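PDB 3GWB: peptidase M16 inactive domain family protein from Pseudomonas fluorescens, which is of unproven function but belongs to the M16 metallopeptidase family and probably represents its catalytically inactive type. Local coordinates for residues L58-L63 with N88-D93; I41-S46 with A194-I199; L82-G87 with A97-L102; R131-M136 with K174-I179. All blocks are in the same frame, centred on the assembly; numbering follows the deposited sequence.

Contact 1 (L58-L63 with N88-D93); sequences LTNAML and NGAYKD
Asn60 reaches from helix 55-62 across the backbone of the edge strand at Gly89, and the methyl group of Ala90 closes in from the strand to meet it, Ala90 CB lying 3.8 Å from Asn60 CB. With CG anti to the backbone N (chi1 -177°), the amide of Asn60 is carried out from the helix to lie over the Gly89 peptide, its CG 3.7 Å from Gly89 O. Asn60 OD1 comes within 3.0 Å of Gly89 N, yet the angle is poor and no hydrogen bond forms. Beside it the side chain of Asn88 leans back toward the helix, the two amide planes turned 40° apart. The other end of the Asn60 amide is firmly held, because ND2 donates to Tyr192 OH and to the carbonyl of Val96 in the neighbouring strand. Gly89 in turn is paired with Val96 through the backbone, so Val96 bonds to both the Asn60 amide and the Gly89 backbone. The axes of the short segments 58-62 and 88-90 run antiparallel (176°) and approach to 7.6 Å. Behind this first shell, Leu58 packs on Leu129 and Ile132 of helix 126-143, while Thr59 meets Leu184 and Phe187 of helix 181-191, so two further helices back the one that bears Asn60. In active M16 peptidases the corresponding helix carries the HxxEH zinc motif and faces the edge strand that receives the substrate. Here Asn60 and Ala61 appear to occupy the positions of its glutamate and second histidine, consistent with a vestigial M16 active-site cleft.

Contact 2 (I41-S46 with A194-I199); sequences IFAAGS and AGNVVI
Ile41 and Val198 form an antiparallel hydrogen-bonded pair, followed by the non-hydrogen-bonded pair Phe42 and Val197, where strands 35-42 and 197-203 lie side by side. They are neighbouring inner strands of the mixed sheet at the heart of this M16-type alpha/beta domain. Ile41 N donates to Val198 O at 2.9 Å and Val198 N returns the bond to Ile41 O at 2.8 Å. Two residues further along, Ala43 N makes a longer bond of 3.3 Å to Asn196 O, nearly along the C=O axis. Here the chain leaves the strand in an inverse gamma turn centred on Ala43 itself. On one face of the sheet, Val197 CG2 stands over the middle of the Phe42 ring, a CH-pi contact 3.4 Å from its centroid and only 10° off the normal. That methyl is anti to the Val197 backbone N, the rotation that directs it onto the ring, and Tyr192 also meets the ring with its plane inclined. An alanine in place of Phe42 would probably leave Val197 CG2 without the ring face it sits on and take away the ring that Tyr192 meets. On the other face, Ile41 CB and Val198 CB approach to 4.1 Å, and Phe377 of helix 365-377 touches Ile41. Asn196 is gripped on its own side by Leu227 N, which donates to OD1, and by Ala191 O, which accepts from ND2. The same ND2 also crosses to Ala43 O at 3.0 Å, approaching from above the carbonyl plane, 64° out of it.

Contact 3 (L82-G87 with A97-L102); sequences LGADFG and ASLRSL
Leu99 lays its CD1 methyl against Ala84 CB at 3.9 Å and beside the carbonyl oxygen of Asp85, a reach made possible by CG standing anti to the backbone N (chi1 177°). Further along the same face, the Phe86 ring extends toward the methyl of Ala97. Helix 105-120 covers this side, Leu112 touching Leu99 and Val119 touching Ala97. The backbones join as a beta hairpin: Asp85 and Arg100 exchange two hydrogen bonds, and Gly87 and Ser98 exchange two more, with Ser98 N 2.7 Å from Gly87 O. The hydroxyl of Ser98 leans over the glycine, OG 3.3 Å from Gly87 CA, and a CB on Gly87 would collide with it. Two waters extend the pairing. One donates to Leu82 O and accepts from Leu102 N beside the Schellman motif whose first non-helical residue is Gly83; the other links Asp85 O with Ser98 OG. On the exposed face Asp85 OD1 and Arg100 NH2 are 4.1 Å apart, with the carboxylate oxygen well out of the guanidinium plane; Arg100 also touches Asp37 of strand 35-42. No salt bridge joins Asp85 to Arg100, so the two are likely to attract only weakly, and the hairpin rests on its backbone bonds and apolar face.

Contact 4 (R131-M136 with K174-I179); sequences RIKNQM and KSIPPI
Lys133 stretches from helix 126-143 along the flank of Ile176 and drives its ammonium group into a cluster of backbone carbonyls. The chain is fully extended beyond CG, and this length lets NZ pass Ile176 and reach the turn's carbonyl oxygens. There it donates to Ile179 O at 2.5 Å, in the carbonyl plane and on a lone pair, and to Pro177 O at 2.7 Å from 47° out of the Pro177 carbonyl's own plane. A third bond, to Ile176 O at 3.3 Å, is weak, and this oxygen already takes the turn bond from Ile179 N. On the way the aliphatic part packs closely, Lys133 CG lying 3.8 Å from Ile176 CG2, as the two side chains slide past each other in opposite directions. One helical turn later, Met136 crosses Ile176 at about a right angle, its CE 3.8 Å from Ile176 CD1. Ile176 and Ile179 are buried there, and Leu58 of helix 55-62 extends the apolar layer by packing on both Met136 and Ile179. The outer side is looser: Pro177 and Pro178 point away from the helix and are exposed, and the Pro177 ring adds little, its carbonyl doing the work. An alanine at Lys133 would probably leave the carbonyls of Pro177 and Ile179 without this donor and uncover the part of Ile176 along which the lysine chain lies. The whole is a type I beta turn, with prolines at both central positions, tied by a lysine to the helical layer of the M16-type domain just before helix 181-191.

Overall arrangement
From the N terminus, strand 35-42 opens the longest loop, which closes only when strand 197-203 returns beside it in contact 2; the other three contacts all fall within that span. Helix 55-62 follows and meets the end of strand 85-90 in contact 1. Contact 3 uses the beginning of the same strand and pairs it with 95-102, so contacts 1 and 3 cross along the chain. Contact 4 opens afterwards, in series, and joins helix 126-143 to the loop before helix 181-191. The side chain of Leu58 links contacts 1 and 4, whereas Tyr91 and Ser46 connect contacts 1 and 2. Sheet and helical layer are thus tied through helix 55-62.

Contact 1 (L58-L63 with N88-D93)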
loop_
_atom_site.group_PDB
_atom_site.type_symbol
_atom_site.label_atom_id
_atom_site.label_comp_id
_atom_site.label_asym_id
_atom_site.label_seq_id
_atom_site.Cartn_x
_atom_site.Cartn_y
_atom_site.Cartn_z
ATOM N N LEU A 58 -18.680 -1.820 0.391
ATOM C CA LEU A 58 -18.982 -1.024 -0.789
ATOM C C LEU A 58 -19.485 0.366 -0.402
ATOM O O LEU A 58 -19.106 1.365 -1.011
ATOM C CB LEU A 58 -20.020 -1.753 -1.641
ATOM C CG LEU A 58 -20.272 -1.261 -3.066
ATOM C CD1 LEU A 58 -18.956 -1.044 -3.807
ATOM C CD2 LEU A 58 -21.139 -2.298 -3.787
ATOM N N THR A 59 -20.334 0.436 0.615
ATOM C CA THR A 59 -20.861 1.720 1.051
ATOM C C THR A 59 -19.707 2.590 1.545
ATOM O O THR A 59 -19.609 3.765 1.191
ATOM C CB THR A 59 -21.901 1.562 2.196
ATOM O OG1 THR A 59 -22.979 0.728 1.759
ATOM C CG2 THR A 59 -22.479 2.926 2.590
ATOM N N ASN A 60 -18.826 2.008 2.351
ATOM C CA ASN A 60 -17.698 2.755 2.888
ATOM C C ASN A 60 -16.745 3.250 1.805
ATOM O O ASN A 60 -16.160 4.325 1.924
ATOM C CB ASN A 60 -16.936 1.901 3.905
ATOM C CG ASN A 60 -15.788 2.654 4.545
ATOM O OD1 ASN A 60 -14.655 2.602 4.069
ATOM N ND2 ASN A 60 -16.079 3.374 5.617
ATOM N N ALA A 61 -16.599 2.469 0.743
ATOM C CA ALA A 61 -15.715 2.833 -0.352
ATOM C C ALA A 61 -16.315 3.931 -1.218
ATOM O O ALA A 61 -15.584 4.706 -1.833
ATOM C CB ALA A 61 -15.425 1.607 -1.213
HETATM N N MSE A 62 -17.643 3.997 -1.262
HETATM C CA MSE A 62 -18.333 4.990 -2.089
HETATM C C MSE A 62 -18.526 6.370 -1.452
HETATM O O MSE A 62 -18.961 7.305 -2.126
HETATM C CB MSE A 62 -19.696 4.434 -2.513
HETATM C CG MSE A 62 -19.642 3.238 -3.481
HETATM SE SE MSE A 62 -19.322 3.738 -5.187
HETATM C CE MSE A 62 -20.841 4.679 -5.511
ATOM N N LEU A 63 -18.194 6.507 -0.171
ATOM C CA LEU A 63 -18.373 7.777 0.529
ATOM C C LEU A 63 -17.768 8.973 -0.188
ATOM O O LEU A 63 -18.464 9.951 -0.467
ATOM C CB LEU A 63 -17.793 7.695 1.946
ATOM C CG LEU A 63 -18.382 6.630 2.882
ATOM C CD1 LEU A 63 -17.680 6.696 4.230
ATOM C CD2 LEU A 63 -19.880 6.854 3.060
ATOM N N ASN A 88 -10.374 6.089 4.803
ATOM C CA ASN A 88 -11.562 5.261 5.007
ATOM C C ASN A 88 -11.200 3.781 4.971
ATOM O O ASN A 88 -10.169 3.393 4.416
ATOM C CB ASN A 88 -12.630 5.572 3.948
ATOM C CG ASN A 88 -12.289 5.005 2.575
ATOM O OD1 ASN A 88 -12.757 3.930 2.200
ATOM N ND2 ASN A 88 -11.469 5.726 1.824
ATOM N N GLY A 89 -12.048 2.960 5.572
ATOM C CA GLY A 89 -11.813 1.533 5.597
ATOM C C GLY A 89 -12.956 0.832 6.301
ATOM O O GLY A 89 -13.533 1.375 7.240
ATOM N N ALA A 90 -13.290 -0.367 5.836
ATOM C CA ALA A 90 -14.360 -1.153 6.433
ATOM C C ALA A 90 -13.781 -2.517 6.798
ATOM O O ALA A 90 -12.964 -3.074 6.060
ATOM C CB ALA A 90 -15.524 -1.300 5.448
ATOM N N TYR A 91 -14.205 -3.041 7.943
ATOM C CA TYR A 91 -13.714 -4.318 8.440
ATOM C C TYR A 91 -14.868 -5.218 8.859
ATOM O O TYR A 91 -15.962 -5.117 8.315
ATOM C CB TYR A 91 -12.774 -4.041 9.614
ATOM C CG TYR A 91 -11.758 -2.979 9.257
ATOM C CD1 TYR A 91 -10.703 -3.267 8.391
ATOM C CD2 TYR A 91 -11.904 -1.666 9.702
ATOM C CE1 TYR A 91 -9.821 -2.277 7.971
ATOM C CE2 TYR A 91 -11.027 -0.662 9.288
ATOM C CZ TYR A 91 -9.989 -0.975 8.421
ATOM O OH TYR A 91 -9.123 0.004 7.992
ATOM N N LYS A 92 -14.620 -6.096 9.826
ATOM C CA LYS A 92 -15.640 -7.019 10.305
ATOM C C LYS A 92 -16.667 -6.343 11.202
ATOM O O LYS A 92 -17.864 -6.442 10.955
ATOM C CB LYS A 92 -14.993 -8.175 11.079
ATOM C CG LYS A 92 -14.100 -9.083 10.257
ATOM C CD LYS A 92 -14.909 -9.991 9.369
ATOM C CE LYS A 92 -14.042 -11.084 8.761
ATOM N NZ LYS A 92 -14.877 -12.065 8.023
ATOM N N ASP A 93 -16.212 -5.662 12.249
ATOM C CA ASP A 93 -17.164 -5.019 13.147
ATOM C C ASP A 93 -17.201 -3.496 13.115
ATOM O O ASP A 93 -18.022 -2.885 13.788
ATOM C CB ASP A 93 -16.986 -5.540 14.592
ATOM C CG ASP A 93 -15.586 -5.340 15.131
ATOM O OD1 ASP A 93 -14.684 -4.977 14.347
ATOM O OD2 ASP A 93 -15.384 -5.558 16.350
#

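Contact 2 (I41-S46 with A194-I199)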
loop_
_atom_site.group_PDB
_atom_site.type_symbol
_atom_site.label_atom_id
_atom_site.label_comp_id
_atom_site.label_asym_id
_atom_site.label_seq_id
_atom_site.Cartn_x
_atom_site.Cartn_y
_atom_site.Cartn_z
ATOM N N ILE A 41 -15.679 6.262 13.905
ATOM C CA ILE A 41 -15.788 4.817 13.904
ATOM C C ILE A 41 -17.263 4.456 13.968
ATOM O O ILE A 41 -17.933 4.783 14.945
ATOM C CB ILE A 41 -15.064 4.188 15.128
ATOM C CG1 ILE A 41 -13.579 4.573 15.141
ATOM C CG2 ILE A 41 -15.160 2.681 15.048
ATOM C CD1 ILE A 41 -13.314 6.047 15.405
ATOM N N PHE A 42 -17.767 3.804 12.924
ATOM C CA PHE A 42 -19.168 3.394 12.860
ATOM C C PHE A 42 -19.270 1.888 13.037
ATOM O O PHE A 42 -18.376 1.152 12.627
ATOM C CB PHE A 42 -19.788 3.715 11.486
ATOM C CG PHE A 42 -19.765 5.171 11.116
ATOM C CD1 PHE A 42 -20.887 5.955 11.290
ATOM C CD2 PHE A 42 -18.616 5.748 10.567
ATOM C CE1 PHE A 42 -20.882 7.292 10.925
ATOM C CE2 PHE A 42 -18.603 7.092 10.199
ATOM C CZ PHE A 42 -19.737 7.864 10.378
ATOM N N ALA A 43 -20.356 1.434 13.653
ATOM C CA ALA A 43 -20.603 0.001 13.786
ATOM C C ALA A 43 -21.238 -0.345 12.437
ATOM O O ALA A 43 -22.433 -0.665 12.352
ATOM C CB ALA A 43 -21.580 -0.267 14.918
ATOM N N ALA A 44 -20.431 -0.246 11.381
ATOM C CA ALA A 44 -20.874 -0.504 10.011
ATOM C C ALA A 44 -19.934 -1.426 9.230
ATOM O O ALA A 44 -19.653 -1.191 8.051
ATOM C CB ALA A 44 -21.019 0.821 9.265
ATOM N N GLY A 45 -19.441 -2.469 9.889
ATOM C CA GLY A 45 -18.559 -3.413 9.223
ATOM C C GLY A 45 -19.360 -4.505 8.542
ATOM O O GLY A 45 -20.585 -4.467 8.539
ATOM N N SER A 46 -18.667 -5.490 7.980
ATOM C CA SER A 46 -19.323 -6.577 7.273
ATOM C C SER A 46 -20.274 -7.395 8.142
ATOM O O SER A 46 -21.177 -8.065 7.626
ATOM C CB SER A 46 -18.276 -7.491 6.625
ATOM O OG SER A 46 -17.401 -8.050 7.589
ATOM N N ALA A 194 -25.846 8.956 13.227
ATOM C CA ALA A 194 -25.075 9.589 14.290
ATOM C C ALA A 194 -25.039 8.788 15.592
ATOM O O ALA A 194 -24.018 8.749 16.276
ATOM C CB ALA A 194 -25.619 10.983 14.546
ATOM N N GLY A 195 -26.152 8.153 15.942
ATOM C CA GLY A 195 -26.178 7.374 17.167
ATOM C C GLY A 195 -25.324 6.118 17.089
ATOM O O GLY A 195 -25.087 5.463 18.104
ATOM N N ASN A 196 -24.848 5.794 15.889
ATOM C CA ASN A 196 -24.040 4.593 15.659
ATOM C C ASN A 196 -22.558 4.896 15.430
ATOM O O ASN A 196 -21.809 4.037 14.959
ATOM C CB ASN A 196 -24.598 3.844 14.437
ATOM C CG ASN A 196 -24.151 2.398 14.376
ATOM O OD1 ASN A 196 -24.269 1.664 15.354
ATOM N ND2 ASN A 196 -23.653 1.974 13.212
ATOM N N VAL A 197 -22.130 6.107 15.766
ATOM C CA VAL A 197 -20.738 6.477 15.544
ATOM C C VAL A 197 -19.974 6.950 16.777
ATOM O O VAL A 197 -20.555 7.457 17.743
ATOM C CB VAL A 197 -20.636 7.594 14.476
ATOM C CG1 VAL A 197 -21.052 8.934 15.091
ATOM C CG2 VAL A 197 -19.202 7.662 13.908
ATOM N N VAL A 198 -18.661 6.764 16.733
ATOM C CA VAL A 198 -17.767 7.221 17.788
ATOM C C VAL A 198 -16.925 8.309 17.134
ATOM O O VAL A 198 -16.366 8.090 16.068
ATOM C CB VAL A 198 -16.812 6.114 18.276
ATOM C CG1 VAL A 198 -15.772 6.714 19.230
ATOM C CG2 VAL A 198 -17.603 5.021 18.986
ATOM N N ILE A 199 -16.837 9.470 17.769
ATOM C CA ILE A 199 -16.068 10.588 17.224
ATOM C C ILE A 199 -14.812 10.801 18.058
ATOM O O ILE A 199 -14.896 11.195 19.215
ATOM C CB ILE A 199 -16.914 11.883 17.232
ATOM C CG1 ILE A 199 -18.137 11.700 16.335
ATOM C CG2 ILE A 199 -16.087 13.066 16.760
ATOM C CD1 ILE A 199 -19.160 12.802 16.495
#

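Contact 3 (L82-G87 with A97-L102)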
loop_
_atom_site.group_PDB
_atom_site.type_symbol
_atom_site.label_atom_id
_atom_site.label_comp_id
_atom_site.label_asym_id
_atom_site.label_seq_id
_atom_site.Cartn_x
_atom_site.Cartn_y
_atom_site.Cartn_z
ATOM N N LEU A 82 -6.462 21.977 0.558
ATOM C CA LEU A 82 -6.552 22.483 1.924
ATOM C C LEU A 82 -5.478 21.884 2.830
ATOM O O LEU A 82 -5.379 22.229 4.012
ATOM C CB LEU A 82 -7.941 22.172 2.491
ATOM C CG LEU A 82 -9.103 22.868 1.774
ATOM C CD1 LEU A 82 -10.439 22.343 2.288
ATOM C CD2 LEU A 82 -8.994 24.377 1.993
ATOM N N GLY A 83 -4.684 20.979 2.272
ATOM C CA GLY A 83 -3.630 20.350 3.041
ATOM C C GLY A 83 -4.152 19.250 3.942
ATOM O O GLY A 83 -3.495 18.866 4.910
ATOM N N ALA A 84 -5.330 18.730 3.613
ATOM C CA ALA A 84 -5.958 17.678 4.410
ATOM C C ALA A 84 -6.003 16.335 3.693
ATOM O O ALA A 84 -6.076 16.279 2.462
ATOM C CB ALA A 84 -7.380 18.100 4.799
ATOM N N ASP A 85 -5.981 15.255 4.468
ATOM C CA ASP A 85 -6.049 13.918 3.896
ATOM C C ASP A 85 -7.277 13.161 4.402
ATOM O O ASP A 85 -7.590 13.189 5.586
ATOM C CB ASP A 85 -4.787 13.124 4.225
ATOM C CG ASP A 85 -4.815 11.720 3.638
ATOM O OD1 ASP A 85 -5.059 10.759 4.402
ATOM O OD2 ASP A 85 -4.607 11.579 2.408
ATOM N N PHE A 86 -7.963 12.483 3.490
ATOM C CA PHE A 86 -9.157 11.719 3.830
ATOM C C PHE A 86 -8.780 10.251 3.898
ATOM O O PHE A 86 -7.989 9.770 3.084
ATOM C CB PHE A 86 -10.247 11.928 2.760
ATOM C CG PHE A 86 -11.473 11.072 2.954
ATOM C CD1 PHE A 86 -12.401 11.366 3.952
ATOM C CD2 PHE A 86 -11.684 9.949 2.152
ATOM C CE1 PHE A 86 -13.527 10.561 4.150
ATOM C CE2 PHE A 86 -12.804 9.135 2.341
ATOM C CZ PHE A 86 -13.726 9.440 3.344
ATOM N N GLY A 87 -9.334 9.546 4.877
ATOM C CA GLY A 87 -9.055 8.125 5.013
ATOM C C GLY A 87 -10.339 7.344 5.244
ATOM O O GLY A 87 -11.298 7.877 5.800
ATOM N N ALA A 97 -13.948 6.503 8.778
ATOM C CA ALA A 97 -13.797 7.646 7.900
ATOM C C ALA A 97 -12.924 8.561 8.751
ATOM O O ALA A 97 -13.239 8.825 9.921
ATOM C CB ALA A 97 -15.128 8.285 7.606
ATOM N N SER A 98 -11.822 9.028 8.178
ATOM C CA SER A 98 -10.897 9.875 8.916
ATOM C C SER A 98 -10.424 11.088 8.134
ATOM O O SER A 98 -10.450 11.107 6.901
ATOM C CB SER A 98 -9.674 9.060 9.361
ATOM O OG SER A 98 -8.946 8.551 8.252
ATOM N N LEU A 99 -9.979 12.097 8.872
ATOM C CA LEU A 99 -9.482 13.331 8.287
ATOM C C LEU A 99 -8.309 13.876 9.090
ATOM O O LEU A 99 -8.398 14.022 10.308
ATOM C CB LEU A 99 -10.582 14.392 8.271
ATOM C CG LEU A 99 -10.175 15.774 7.753
ATOM C CD1 LEU A 99 -10.176 15.754 6.235
ATOM C CD2 LEU A 99 -11.149 16.826 8.250
ATOM N N ARG A 100 -7.202 14.148 8.414
ATOM C CA ARG A 100 -6.061 14.756 9.077
ATOM C C ARG A 100 -6.062 16.129 8.423
ATOM O O ARG A 100 -6.156 16.232 7.201
ATOM C CB ARG A 100 -4.761 14.007 8.781
ATOM C CG ARG A 100 -3.535 14.715 9.346
ATOM C CD ARG A 100 -2.346 13.780 9.618
ATOM N NE ARG A 100 -1.872 13.062 8.432
ATOM C CZ ARG A 100 -2.404 11.931 7.973
ATOM N NH1 ARG A 100 -3.437 11.375 8.597
ATOM N NH2 ARG A 100 -1.902 11.351 6.888
ATOM N N SER A 101 -5.977 17.183 9.225
ATOM C CA SER A 101 -6.033 18.532 8.679
ATOM C C SER A 101 -5.212 19.543 9.466
ATOM O O SER A 101 -4.959 19.362 10.659
ATOM C CB SER A 101 -7.504 18.981 8.640
ATOM O OG SER A 101 -7.653 20.370 8.405
ATOM N N LEU A 102 -4.777 20.599 8.783
ATOM C CA LEU A 102 -4.045 21.661 9.444
ATOM C C LEU A 102 -5.086 22.238 10.402
ATOM O O LEU A 102 -6.283 22.211 10.101
ATOM C CB LEU A 102 -3.610 22.721 8.432
ATOM C CG LEU A 102 -2.465 22.304 7.502
ATOM C CD1 LEU A 102 -2.259 23.352 6.422
ATOM C CD2 LEU A 102 -1.191 22.128 8.320
HETATM O O HOH W 1 -5.933 20.765 6.125
HETATM O O HOH W 2 -7.187 10.688 7.400
#

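Contact 4 (R131-M136 with K174-I179)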
loop_
_atom_site.group_PDB
_atom_site.type_symbol
_atom_site.label_atom_id
_atom_site.label_comp_id
_atom_site.label_asym_id
_atom_site.label_seq_id
_atom_site.Cartn_x
_atom_site.Cartn_y
_atom_site.Cartn_z
ATOM N N ARG A 131 -17.413 1.198 -11.399
ATOM C CA ARG A 131 -15.958 1.133 -11.351
ATOM C C ARG A 131 -15.481 0.318 -10.150
ATOM O O ARG A 131 -14.563 -0.491 -10.268
ATOM C CB ARG A 131 -15.366 2.539 -11.274
ATOM C CG ARG A 131 -13.893 2.595 -11.613
ATOM C CD ARG A 131 -13.282 3.943 -11.262
ATOM N NE ARG A 131 -13.003 4.060 -9.832
ATOM C CZ ARG A 131 -13.584 4.937 -9.017
ATOM N NH1 ARG A 131 -14.494 5.790 -9.483
ATOM N NH2 ARG A 131 -13.248 4.966 -7.731
ATOM N N ILE A 132 -16.109 0.539 -8.997
ATOM C CA ILE A 132 -15.741 -0.176 -7.778
ATOM C C ILE A 132 -16.087 -1.656 -7.868
ATOM O O ILE A 132 -15.278 -2.505 -7.485
ATOM C CB ILE A 132 -16.439 0.426 -6.533
ATOM C CG1 ILE A 132 -16.115 1.917 -6.429
ATOM C CG2 ILE A 132 -15.961 -0.278 -5.268
ATOM C CD1 ILE A 132 -14.642 2.218 -6.362
ATOM N N LYS A 133 -17.284 -1.969 -8.364
ATOM C CA LYS A 133 -17.690 -3.366 -8.503
ATOM C C LYS A 133 -16.736 -4.088 -9.440
ATOM O O LYS A 133 -16.397 -5.247 -9.209
ATOM C CB LYS A 133 -19.106 -3.490 -9.068
ATOM C CG LYS A 133 -20.211 -3.022 -8.140
ATOM C CD LYS A 133 -21.562 -3.473 -8.675
ATOM C CE LYS A 133 -22.702 -3.033 -7.781
ATOM N NZ LYS A 133 -23.998 -3.581 -8.258
ATOM N N ASN A 134 -16.311 -3.400 -10.499
ATOM C CA ASN A 134 -15.393 -3.980 -11.480
ATOM C C ASN A 134 -14.056 -4.339 -10.835
ATOM O O ASN A 134 -13.494 -5.399 -11.112
ATOM C CB ASN A 134 -15.154 -3.006 -12.640
ATOM C CG ASN A 134 -14.378 -3.641 -13.787
ATOM O OD1 ASN A 134 -14.921 -4.439 -14.552
ATOM N ND2 ASN A 134 -13.098 -3.301 -13.900
ATOM N N GLN A 135 -13.542 -3.464 -9.975
ATOM C CA GLN A 135 -12.275 -3.753 -9.324
ATOM C C GLN A 135 -12.433 -4.774 -8.198
ATOM O O GLN A 135 -11.483 -5.485 -7.868
ATOM C CB GLN A 135 -11.606 -2.466 -8.828
ATOM C CG GLN A 135 -12.498 -1.494 -8.099
ATOM C CD GLN A 135 -11.791 -0.174 -7.815
ATOM O OE1 GLN A 135 -11.422 0.559 -8.738
ATOM N NE2 GLN A 135 -11.595 0.129 -6.536
HETATM N N MSE A 136 -13.629 -4.865 -7.621
HETATM C CA MSE A 136 -13.877 -5.850 -6.568
HETATM C C MSE A 136 -13.999 -7.222 -7.232
HETATM O O MSE A 136 -13.521 -8.225 -6.706
HETATM C CB MSE A 136 -15.165 -5.531 -5.799
HETATM C CG MSE A 136 -15.053 -4.347 -4.838
HETATM SE SE MSE A 136 -16.621 -3.950 -4.000
HETATM C CE MSE A 136 -16.545 -5.015 -2.541
ATOM N N LYS A 174 -20.776 -13.468 -6.516
ATOM C CA LYS A 174 -22.214 -13.613 -6.697
ATOM C C LYS A 174 -23.036 -12.586 -5.930
ATOM O O LYS A 174 -24.157 -12.261 -6.326
ATOM C CB LYS A 174 -22.658 -15.027 -6.305
ATOM C CG LYS A 174 -22.131 -16.104 -7.252
ATOM C CD LYS A 174 -22.700 -17.490 -6.951
ATOM C CE LYS A 174 -22.178 -18.052 -5.637
ATOM N NZ LYS A 174 -22.584 -19.477 -5.458
ATOM N N SER A 175 -22.464 -12.056 -4.854
ATOM C CA SER A 175 -23.160 -11.092 -4.011
ATOM C C SER A 175 -22.964 -9.619 -4.388
ATOM O O SER A 175 -23.798 -8.777 -4.046
ATOM C CB SER A 175 -22.742 -11.312 -2.552
ATOM O OG SER A 175 -23.557 -10.571 -1.664
ATOM N N ILE A 176 -21.884 -9.309 -5.098
ATOM C CA ILE A 176 -21.592 -7.923 -5.473
ATOM C C ILE A 176 -22.403 -7.343 -6.636
ATOM O O ILE A 176 -22.933 -6.236 -6.534
ATOM C CB ILE A 176 -20.076 -7.742 -5.778
ATOM C CG1 ILE A 176 -19.255 -8.024 -4.515
ATOM C CG2 ILE A 176 -19.790 -6.338 -6.268
ATOM C CD1 ILE A 176 -19.604 -7.134 -3.353
ATOM N N PRO A 177 -22.516 -8.079 -7.756
ATOM C CA PRO A 177 -23.279 -7.560 -8.896
ATOM C C PRO A 177 -24.674 -7.026 -8.569
ATOM O O PRO A 177 -25.024 -5.919 -8.972
ATOM C CB PRO A 177 -23.318 -8.748 -9.854
ATOM C CG PRO A 177 -22.021 -9.426 -9.587
ATOM C CD PRO A 177 -21.944 -9.401 -8.073
ATOM N N PRO A 178 -25.482 -7.796 -7.825
ATOM C CA PRO A 178 -26.845 -7.402 -7.449
ATOM C C PRO A 178 -27.014 -6.136 -6.596
ATOM O O PRO A 178 -28.063 -5.489 -6.661
ATOM C CB PRO A 178 -27.373 -8.640 -6.723
ATOM C CG PRO A 178 -26.598 -9.755 -7.340
ATOM C CD PRO A 178 -25.214 -9.175 -7.385
ATOM N N ILE A 179 -26.005 -5.781 -5.803
ATOM C CA ILE A 179 -26.108 -4.592 -4.939
ATOM C C ILE A 179 -26.493 -3.322 -5.699
ATOM O O ILE A 179 -25.789 -2.894 -6.606
ATOM C CB ILE A 179 -24.788 -4.326 -4.179
ATOM C CG1 ILE A 179 -24.418 -5.546 -3.332
ATOM C CG2 ILE A 179 -24.938 -3.101 -3.277
ATOM C CD1 ILE A 179 -25.501 -5.985 -2.391
#